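Local coordinates for protein probable glutamine synthetase (Pseudomonas aeruginosa, PDB 4HPP) that belongs to the glutamine synthetase family, with an N-terminal and a catalytic domain, and holds magnesium and glutamic acid in its catalytic domain, at residues L259-H273 with V349-L363. Numbering follows the deposited sequence.
Sequences LSELGEHWAAGVLAH and VLIAGRLGIERRLPL
Gly269 and Gly356 meet backbone to backbone, their CA atoms 3.5 Å apart; the absence of side chains here, where a CB on either would run into the facing backbone, permits the axes of 261-273 and 349-358 to approach to 6.2 Å while crossing at 123°. CA-H...O contacts such as Gly269 CA to Ala352 O line the seam. Beside it the Trp266 indole, its CG anti to the backbone N (chi1 -165°), reaches across as a knob among Val349, Leu350, Gly353 and Ile357. Gly353 CA lies over its five-membered ring, 3.6 Å from the centroid, whereas Ile357 CD1 meets the ring edge at Trp266 CD1, 3.3 Å away. Trp266 NE1 is hydrogen-bonded to Tyr119 OH of helix 108-121. Further toward the C-terminal part of helix 261-281, His273 CB packs on Ala352 CB at 3.5 Å, and His273 ND1 is hydrogen-bonded to Asp401 OD1. Beyond helix 349-358, Leu361 CB packs against Ala268 CB at 4.0 Å, and Leu361 O accepts from His265 ND1 (3.0 Å, 164° at the hydrogen), near the imidazole plane. Arg360 CA rests over one face of that ring, a CH-pi contact. Such a glycine-lined crossing is characteristic of close helix-helix packing, here within the glutamine synthetase catalytic domain.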
ATOM      1  N   LEU A 259      16.654  53.589 -30.159  1.00 70.62           N
ATOM      2  CA  LEU A 259      15.219  53.793 -30.304  1.00 74.84           C
ATOM      3  C   LEU A 259      14.903  54.693 -31.505  1.00 80.32           C
ATOM      4  O   LEU A 259      15.548  55.724 -31.674  1.00 87.39           O
ATOM      5  CB  LEU A 259      14.655  54.425 -29.019  1.00 65.65           C
ATOM      6  CG  LEU A 259      13.152  54.355 -28.764  1.00 64.49           C
ATOM      7  CD1 LEU A 259      12.533  53.040 -29.235  1.00 65.96           C
ATOM      8  CD2 LEU A 259      12.851  54.565 -27.285  1.00 66.21           C
ATOM      9  N   SER A 260      13.930  54.276 -32.327  1.00 73.31           N
ATOM     10  CA  SER A 260      13.360  55.056 -33.425  1.00 59.73           C
ATOM     11  C   SER A 260      12.570  56.229 -32.948  1.00 69.42           C
ATOM     12  O   SER A 260      12.059  56.217 -31.834  1.00 81.62           O
ATOM     13  CB  SER A 260      12.373  54.201 -34.174  1.00 60.63           C
ATOM     14  OG  SER A 260      12.934  53.768 -35.387  1.00 74.51           O
ATOM     15  N   GLU A 261      12.419  57.236 -33.801  1.00 78.30           N
ATOM     16  CA  GLU A 261      11.412  58.268 -33.550  1.00 79.24           C
ATOM     17  C   GLU A 261      10.060  57.586 -33.355  1.00 71.57           C
ATOM     18  O   GLU A 261       9.428  57.766 -32.306  1.00 64.89           O
ATOM     19  CB  GLU A 261      11.331  59.266 -34.698  1.00 92.68           C
ATOM     20  CG  GLU A 261      10.243  60.308 -34.491  1.00104.20           C
ATOM     21  CD  GLU A 261      10.597  61.654 -35.079  1.00109.29           C
ATOM     22  OE1 GLU A 261      11.053  61.668 -36.249  1.00104.33           O
ATOM     23  OE2 GLU A 261      10.421  62.676 -34.362  1.00100.37           O
ATOM     24  N   LEU A 262       9.639  56.793 -34.350  1.00 63.08           N
ATOM     25  CA  LEU A 262       8.499  55.891 -34.153  1.00 77.64           C
ATOM     26  C   LEU A 262       8.505  55.254 -32.723  1.00 75.36           C
ATOM     27  O   LEU A 262       7.591  55.467 -31.909  1.00 63.56           O
ATOM     28  CB  LEU A 262       8.446  54.804 -35.245  1.00 72.90           C
ATOM     29  CG  LEU A 262       7.323  53.752 -35.072  1.00 72.71           C
ATOM     30  CD1 LEU A 262       5.931  54.344 -35.222  1.00 69.04           C
ATOM     31  CD2 LEU A 262       7.481  52.585 -36.032  1.00 80.38           C
ATOM     32  N   GLY A 263       9.557  54.499 -32.429  1.00 66.58           N
ATOM     33  CA  GLY A 263       9.741  53.940 -31.117  1.00 64.81           C
ATOM     34  C   GLY A 263       9.388  54.882 -30.000  1.00 64.72           C
ATOM     35  O   GLY A 263       8.512  54.572 -29.191  1.00 73.77           O
ATOM     36  N   GLU A 264      10.053  56.032 -29.951  1.00 63.68           N
ATOM     37  CA  GLU A 264       9.803  56.998 -28.875  1.00 66.78           C
ATOM     38  C   GLU A 264       8.336  57.445 -28.808  1.00 60.74           C
ATOM     39  O   GLU A 264       7.810  57.632 -27.725  1.00 61.38           O
ATOM     40  CB  GLU A 264      10.696  58.226 -29.005  1.00 67.02           C
ATOM     41  CG  GLU A 264      11.977  57.991 -29.780  1.00 76.05           C
ATOM     42  CD  GLU A 264      12.965  59.141 -29.658  1.00 86.02           C
ATOM     43  OE1 GLU A 264      14.179  58.899 -29.904  1.00 85.75           O
ATOM     44  OE2 GLU A 264      12.537  60.278 -29.307  1.00 75.82           O
ATOM     45  N   HIS A 265       7.674  57.623 -29.945  1.00 55.92           N
ATOM     46  CA  HIS A 265       6.255  57.971 -29.903  1.00 64.62           C
ATOM     47  C   HIS A 265       5.474  56.847 -29.239  1.00 63.79           C
ATOM     48  O   HIS A 265       4.736  57.054 -28.253  1.00 60.20           O
ATOM     49  CB  HIS A 265       5.705  58.294 -31.300  1.00 69.82           C
ATOM     50  CG  HIS A 265       6.322  59.535 -31.950  1.00 82.97           C
ATOM     51  ND1 HIS A 265       6.418  60.733 -31.308  1.00 82.72           N
ATOM     52  CD2 HIS A 265       6.853  59.736 -33.240  1.00 71.69           C
ATOM     53  CE1 HIS A 265       7.010  61.634 -32.134  1.00 81.10           C
ATOM     54  NE2 HIS A 265       7.274  61.020 -33.310  1.00 69.45           N
ATOM     55  N   TRP A 266       5.668  55.635 -29.746  1.00 58.53           N
ATOM     56  CA  TRP A 266       5.039  54.460 -29.163  1.00 59.16           C
ATOM     57  C   TRP A 266       5.213  54.334 -27.642  1.00 63.83           C
ATOM     58  O   TRP A 266       4.227  54.271 -26.874  1.00 65.20           O
ATOM     59  CB  TRP A 266       5.498  53.218 -29.900  1.00 51.69           C
ATOM     60  CG  TRP A 266       4.611  52.061 -29.565  1.00 55.77           C
ATOM     61  CD1 TRP A 266       3.432  51.697 -30.191  1.00 52.66           C
ATOM     62  CD2 TRP A 266       4.780  51.084 -28.454  1.00 52.54           C
ATOM     63  NE1 TRP A 266       2.892  50.588 -29.589  1.00 59.03           N
ATOM     64  CE2 TRP A 266       3.640  50.175 -28.540  1.00 49.30           C
ATOM     65  CE3 TRP A 266       5.753  50.867 -27.460  1.00 50.06           C
ATOM     66  CZ2 TRP A 266       3.475  49.098 -27.654  1.00 54.37           C
ATOM     67  CZ3 TRP A 266       5.581  49.784 -26.568  1.00 52.43           C
ATOM     68  CH2 TRP A 266       4.457  48.921 -26.658  1.00 50.46           C
ATOM     69  N   ALA A 267       6.463  54.318 -27.188  1.00 59.20           N
ATOM     70  CA  ALA A 267       6.757  54.273 -25.758  1.00 54.41           C
ATOM     71  C   ALA A 267       6.109  55.422 -24.979  1.00 57.87           C
ATOM     72  O   ALA A 267       5.677  55.243 -23.810  1.00 56.81           O
ATOM     73  CB  ALA A 267       8.257  54.257 -25.529  1.00 51.76           C
ATOM     74  N   ALA A 268       6.026  56.588 -25.618  1.00 53.42           N
ATOM     75  CA  ALA A 268       5.480  57.777 -24.943  1.00 61.96           C
ATOM     76  C   ALA A 268       3.964  57.649 -24.629  1.00 58.98           C
ATOM     77  O   ALA A 268       3.476  58.014 -23.522  1.00 51.73           O
ATOM     78  CB  ALA A 268       5.775  59.010 -25.767  1.00 61.23           C
ATOM     79  N   GLY A 269       3.242  57.078 -25.594  1.00 60.12           N
ATOM     80  CA  GLY A 269       1.810  56.763 -25.423  1.00 64.84           C
ATOM     81  C   GLY A 269       1.506  55.771 -24.314  1.00 65.26           C
ATOM     82  O   GLY A 269       0.568  55.972 -23.523  1.00 66.74           O
ATOM     83  N   VAL A 270       2.310  54.704 -24.274  1.00 59.69           N
ATOM     84  CA  VAL A 270       2.256  53.698 -23.235  1.00 52.66           C
ATOM     85  C   VAL A 270       2.487  54.409 -21.909  1.00 52.68           C
ATOM     86  O   VAL A 270       1.695  54.222 -20.968  1.00 51.92           O
ATOM     87  CB  VAL A 270       3.347  52.616 -23.445  1.00 59.08           C
ATOM     88  CG1 VAL A 270       3.514  51.716 -22.218  1.00 56.69           C
ATOM     89  CG2 VAL A 270       3.124  51.812 -24.724  1.00 54.99           C
ATOM     90  N   LEU A 271       3.564  55.212 -21.827  1.00 49.15           N
ATOM     91  CA  LEU A 271       3.889  55.952 -20.589  1.00 48.23           C
ATOM     92  C   LEU A 271       2.767  56.909 -20.129  1.00 49.58           C
ATOM     93  O   LEU A 271       2.413  56.918 -18.960  1.00 53.55           O
ATOM     94  CB  LEU A 271       5.251  56.674 -20.669  1.00 47.00           C
ATOM     95  CG  LEU A 271       6.444  55.700 -20.740  1.00 52.23           C
ATOM     96  CD1 LEU A 271       7.750  56.310 -20.311  1.00 44.37           C
ATOM     97  CD2 LEU A 271       6.235  54.438 -19.907  1.00 54.57           C
ATOM     98  N   ALA A 272       2.193  57.684 -21.041  1.00 51.56           N
ATOM     99  CA  ALA A 272       1.229  58.713 -20.646  1.00 49.32           C
ATOM    100  C   ALA A 272      -0.049  58.085 -20.132  1.00 60.18           C
ATOM    101  O   ALA A 272      -0.696  58.622 -19.207  1.00 60.88           O
ATOM    102  CB  ALA A 272       0.946  59.617 -21.802  1.00 46.48           C
ATOM    103  N   HIS A 273      -0.366  56.914 -20.690  1.00 58.79           N
ATOM    104  CA  HIS A 273      -1.539  56.160 -20.285  1.00 60.98           C
ATOM    105  C   HIS A 273      -1.332  55.102 -19.246  1.00 61.01           C
ATOM    106  O   HIS A 273      -2.309  54.539 -18.753  1.00 72.45           O
ATOM    107  CB  HIS A 273      -2.211  55.549 -21.505  1.00 65.61           C
ATOM    108  CG  HIS A 273      -2.741  56.580 -22.473  1.00 74.06           C
ATOM    109  ND1 HIS A 273      -3.848  57.318 -22.219  1.00 71.34           N
ATOM    110  CD2 HIS A 273      -2.251  57.014 -23.704  1.00 66.15           C
ATOM    111  CE1 HIS A 273      -4.059  58.159 -23.242  1.00 70.50           C
ATOM    112  NE2 HIS A 273      -3.085  57.966 -24.151  1.00 61.19           N
ATOM    113  N   VAL A 349      -2.392  47.784 -24.230  1.00 50.99           N
ATOM    114  CA  VAL A 349      -1.049  48.345 -24.306  1.00 55.42           C
ATOM    115  C   VAL A 349      -0.810  48.879 -25.718  1.00 56.18           C
ATOM    116  O   VAL A 349      -0.337  50.017 -25.903  1.00 60.94           O
ATOM    117  CB  VAL A 349       0.039  47.294 -23.913  1.00 55.79           C
ATOM    118  CG1 VAL A 349       1.458  47.762 -24.279  1.00 46.82           C
ATOM    119  CG2 VAL A 349      -0.090  46.910 -22.439  1.00 42.76           C
ATOM    120  N   LEU A 350      -1.167  48.074 -26.709  1.00 52.00           N
ATOM    121  CA  LEU A 350      -0.900  48.439 -28.097  1.00 51.33           C
ATOM    122  C   LEU A 350      -1.717  49.673 -28.432  1.00 57.56           C
ATOM    123  O   LEU A 350      -1.312  50.461 -29.296  1.00 59.56           O
ATOM    124  CB  LEU A 350      -1.229  47.299 -29.052  1.00 51.76           C
ATOM    125  CG  LEU A 350      -0.259  46.159 -29.458  1.00 51.87           C
ATOM    126  CD1 LEU A 350      -1.021  45.102 -30.283  1.00 48.06           C
ATOM    127  CD2 LEU A 350       0.919  46.668 -30.277  1.00 49.26           C
ATOM    128  N   ILE A 351      -2.841  49.857 -27.717  1.00 56.80           N
ATOM    129  CA  ILE A 351      -3.727  51.015 -27.935  1.00 58.34           C
ATOM    130  C   ILE A 351      -2.986  52.291 -27.555  1.00 63.94           C
ATOM    131  O   ILE A 351      -2.783  53.174 -28.409  1.00 58.74           O
ATOM    132  CB  ILE A 351      -5.095  50.919 -27.183  1.00 55.36           C
ATOM    133  CG1 ILE A 351      -6.121  50.130 -28.009  1.00 52.21           C
ATOM    134  CG2 ILE A 351      -5.710  52.296 -27.022  1.00 52.93           C
ATOM    135  CD1 ILE A 351      -7.271  49.577 -27.212  1.00 42.15           C
ATOM    136  N   ALA A 352      -2.564  52.365 -26.287  1.00 61.45           N
ATOM    137  CA  ALA A 352      -1.957  53.577 -25.764  1.00 68.36           C
ATOM    138  C   ALA A 352      -0.713  53.911 -26.561  1.00 69.71           C
ATOM    139  O   ALA A 352      -0.430  55.082 -26.791  1.00 71.84           O
ATOM    140  CB  ALA A 352      -1.630  53.437 -24.290  1.00 70.12           C
ATOM    141  N   GLY A 353       0.006  52.872 -26.983  1.00 68.26           N
ATOM    142  CA  GLY A 353       1.147  52.996 -27.891  1.00 60.02           C
ATOM    143  C   GLY A 353       0.704  53.637 -29.183  1.00 60.53           C
ATOM    144  O   GLY A 353       1.308  54.629 -29.625  1.00 65.10           O
ATOM    145  N   ARG A 354      -0.356  53.089 -29.777  1.00 59.13           N
ATOM    146  CA  ARG A 354      -0.945  53.658 -31.007  1.00 59.14           C
ATOM    147  C   ARG A 354      -1.229  55.138 -30.796  1.00 55.54           C
ATOM    148  O   ARG A 354      -0.755  55.959 -31.549  1.00 48.72           O
ATOM    149  CB  ARG A 354      -2.250  52.945 -31.427  1.00 61.34           C
ATOM    150  CG  ARG A 354      -2.383  52.579 -32.913  1.00 60.23           C
ATOM    151  CD  ARG A 354      -3.846  52.464 -33.405  1.00 64.00           C
ATOM    152  NE  ARG A 354      -4.859  51.997 -32.424  1.00 70.33           N
ATOM    153  CZ  ARG A 354      -5.908  52.706 -31.976  1.00 63.86           C
ATOM    154  NH1 ARG A 354      -6.098  53.935 -32.414  1.00 66.45           N
ATOM    155  NH2 ARG A 354      -6.773  52.201 -31.081  1.00 47.02           N
ATOM    156  N   LEU A 355      -2.008  55.468 -29.767  1.00 57.26           N
ATOM    157  CA  LEU A 355      -2.274  56.856 -29.399  1.00 57.72           C
ATOM    158  C   LEU A 355      -0.986  57.691 -29.247  1.00 63.13           C
ATOM    159  O   LEU A 355      -0.985  58.903 -29.475  1.00 66.05           O
ATOM    160  CB  LEU A 355      -3.038  56.904 -28.077  1.00 58.17           C
ATOM    161  CG  LEU A 355      -4.502  56.511 -28.144  1.00 60.95           C
ATOM    162  CD1 LEU A 355      -5.157  56.874 -26.836  1.00 53.31           C
ATOM    163  CD2 LEU A 355      -5.155  57.251 -29.306  1.00 64.03           C
ATOM    164  N   GLY A 356       0.099  57.044 -28.837  1.00 61.79           N
ATOM    165  CA  GLY A 356       1.377  57.709 -28.713  1.00 63.93           C
ATOM    166  C   GLY A 356       1.821  58.108 -30.099  1.00 64.27           C
ATOM    167  O   GLY A 356       2.160  59.259 -30.329  1.00 59.56           O
ATOM    168  N   ILE A 357       1.779  57.149 -31.019  1.00 57.63           N
ATOM    169  CA  ILE A 357       2.244  57.347 -32.379  1.00 58.02           C
ATOM    170  C   ILE A 357       1.403  58.339 -33.167  1.00 63.42           C
ATOM    171  O   ILE A 357       1.952  59.194 -33.850  1.00 70.35           O
ATOM    172  CB  ILE A 357       2.282  55.996 -33.117  1.00 58.09           C
ATOM    173  CG1 ILE A 357       3.341  55.086 -32.458  1.00 49.47           C
ATOM    174  CG2 ILE A 357       2.479  56.203 -34.623  1.00 51.99           C
ATOM    175  CD1 ILE A 357       3.237  53.629 -32.836  1.00 53.56           C
ATOM    176  N   GLU A 358       0.078  58.205 -33.061  1.00 73.74           N
ATOM    177  CA  GLU A 358      -0.934  59.062 -33.737  1.00 70.99           C
ATOM    178  C   GLU A 358      -0.841  60.569 -33.420  1.00 70.71           C
ATOM    179  O   GLU A 358      -1.097  61.404 -34.285  1.00 74.18           O
ATOM    180  CB  GLU A 358      -2.364  58.552 -33.430  1.00 65.79           C
ATOM    181  CG  GLU A 358      -2.628  57.160 -34.009  1.00 64.59           C
ATOM    182  CD  GLU A 358      -4.046  56.605 -33.827  1.00 62.64           C
ATOM    183  OE1 GLU A 358      -4.813  57.014 -32.897  1.00 47.61           O
ATOM    184  OE2 GLU A 358      -4.377  55.726 -34.666  1.00 64.22           O
ATOM    185  N   ARG A 359      -0.498  60.893 -32.179  1.00 63.47           N
ATOM    186  CA  ARG A 359      -0.366  62.276 -31.700  1.00 63.37           C
ATOM    187  C   ARG A 359       1.100  62.708 -31.542  1.00 64.70           C
ATOM    188  O   ARG A 359       1.398  63.662 -30.822  1.00 59.60           O
ATOM    189  CB  ARG A 359      -1.124  62.424 -30.374  1.00 55.26           C
ATOM    190  CG  ARG A 359      -2.536  61.930 -30.572  1.00 50.20           C
ATOM    191  CD  ARG A 359      -3.390  61.869 -29.324  1.00 65.81           C
ATOM    192  NE  ARG A 359      -4.667  61.257 -29.717  1.00 73.45           N
ATOM    193  CZ  ARG A 359      -5.812  61.292 -29.029  1.00 76.20           C
ATOM    194  NH1 ARG A 359      -5.915  61.902 -27.828  1.00 60.49           N
ATOM    195  NH2 ARG A 359      -6.875  60.706 -29.571  1.00 71.47           N
ATOM    196  N   ARG A 360       1.990  61.980 -32.220  1.00 62.73           N
ATOM    197  CA  ARG A 360       3.432  62.148 -32.126  1.00 65.89           C
ATOM    198  C   ARG A 360       3.859  62.749 -30.788  1.00 64.97           C
ATOM    199  O   ARG A 360       4.467  63.796 -30.732  1.00 72.70           O
ATOM    200  CB  ARG A 360       3.962  62.950 -33.323  1.00 68.68           C
ATOM    201  CG  ARG A 360       3.771  62.262 -34.677  1.00 66.13           C
ATOM    202  CD  ARG A 360       3.567  63.260 -35.832  1.00 71.30           C
ATOM    203  NE  ARG A 360       2.494  64.196 -35.534  1.00 62.58           N
ATOM    204  CZ  ARG A 360       1.276  64.158 -36.060  1.00 64.87           C
ATOM    205  NH1 ARG A 360       0.955  63.246 -36.984  1.00 58.33           N
ATOM    206  NH2 ARG A 360       0.383  65.067 -35.664  1.00 59.72           N
ATOM    207  N   LEU A 361       3.477  62.057 -29.724  1.00 64.95           N
ATOM    208  CA  LEU A 361       3.789  62.348 -28.336  1.00 66.05           C
ATOM    209  C   LEU A 361       5.298  62.310 -28.037  1.00 74.14           C
ATOM    210  O   LEU A 361       5.998  61.353 -28.374  1.00 77.40           O
ATOM    211  CB  LEU A 361       3.039  61.350 -27.444  1.00 66.02           C
ATOM    212  CG  LEU A 361       1.943  61.819 -26.473  1.00 71.87           C
ATOM    213  CD1 LEU A 361       1.044  62.900 -27.039  1.00 73.68           C
ATOM    214  CD2 LEU A 361       1.111  60.634 -26.002  1.00 66.44           C
ATOM    215  N   PRO A 362       5.809  63.376 -27.409  1.00 82.45           N
ATOM    216  CA  PRO A 362       7.263  63.410 -27.213  1.00 70.55           C
ATOM    217  C   PRO A 362       7.639  62.634 -25.950  1.00 67.20           C
ATOM    218  O   PRO A 362       6.805  62.498 -25.075  1.00 53.78           O
ATOM    219  CB  PRO A 362       7.544  64.916 -27.030  1.00 75.36           C
ATOM    220  CG  PRO A 362       6.234  65.528 -26.534  1.00 68.38           C
ATOM    221  CD  PRO A 362       5.110  64.579 -26.866  1.00 71.42           C
ATOM    222  N   LEU A 363       8.894  62.200 -25.823  1.00 67.68           N
ATOM    223  CA  LEU A 363       9.320  61.364 -24.709  1.00 62.29           C
ATOM    224  C   LEU A 363      10.101  62.071 -23.618  1.00 62.39           C
ATOM    225  O   LEU A 363      11.321  62.085 -23.679  1.00 73.62           O
ATOM    226  CB  LEU A 363      10.224  60.257 -25.254  1.00 72.23           C
ATOM    227  CG  LEU A 363       9.931  58.809 -24.840  1.00 74.16           C
ATOM    228  CD1 LEU A 363      11.201  58.003 -25.057  1.00 59.48           C
ATOM    229  CD2 LEU A 363       9.368  58.637 -23.408  1.00 72.42           C
TER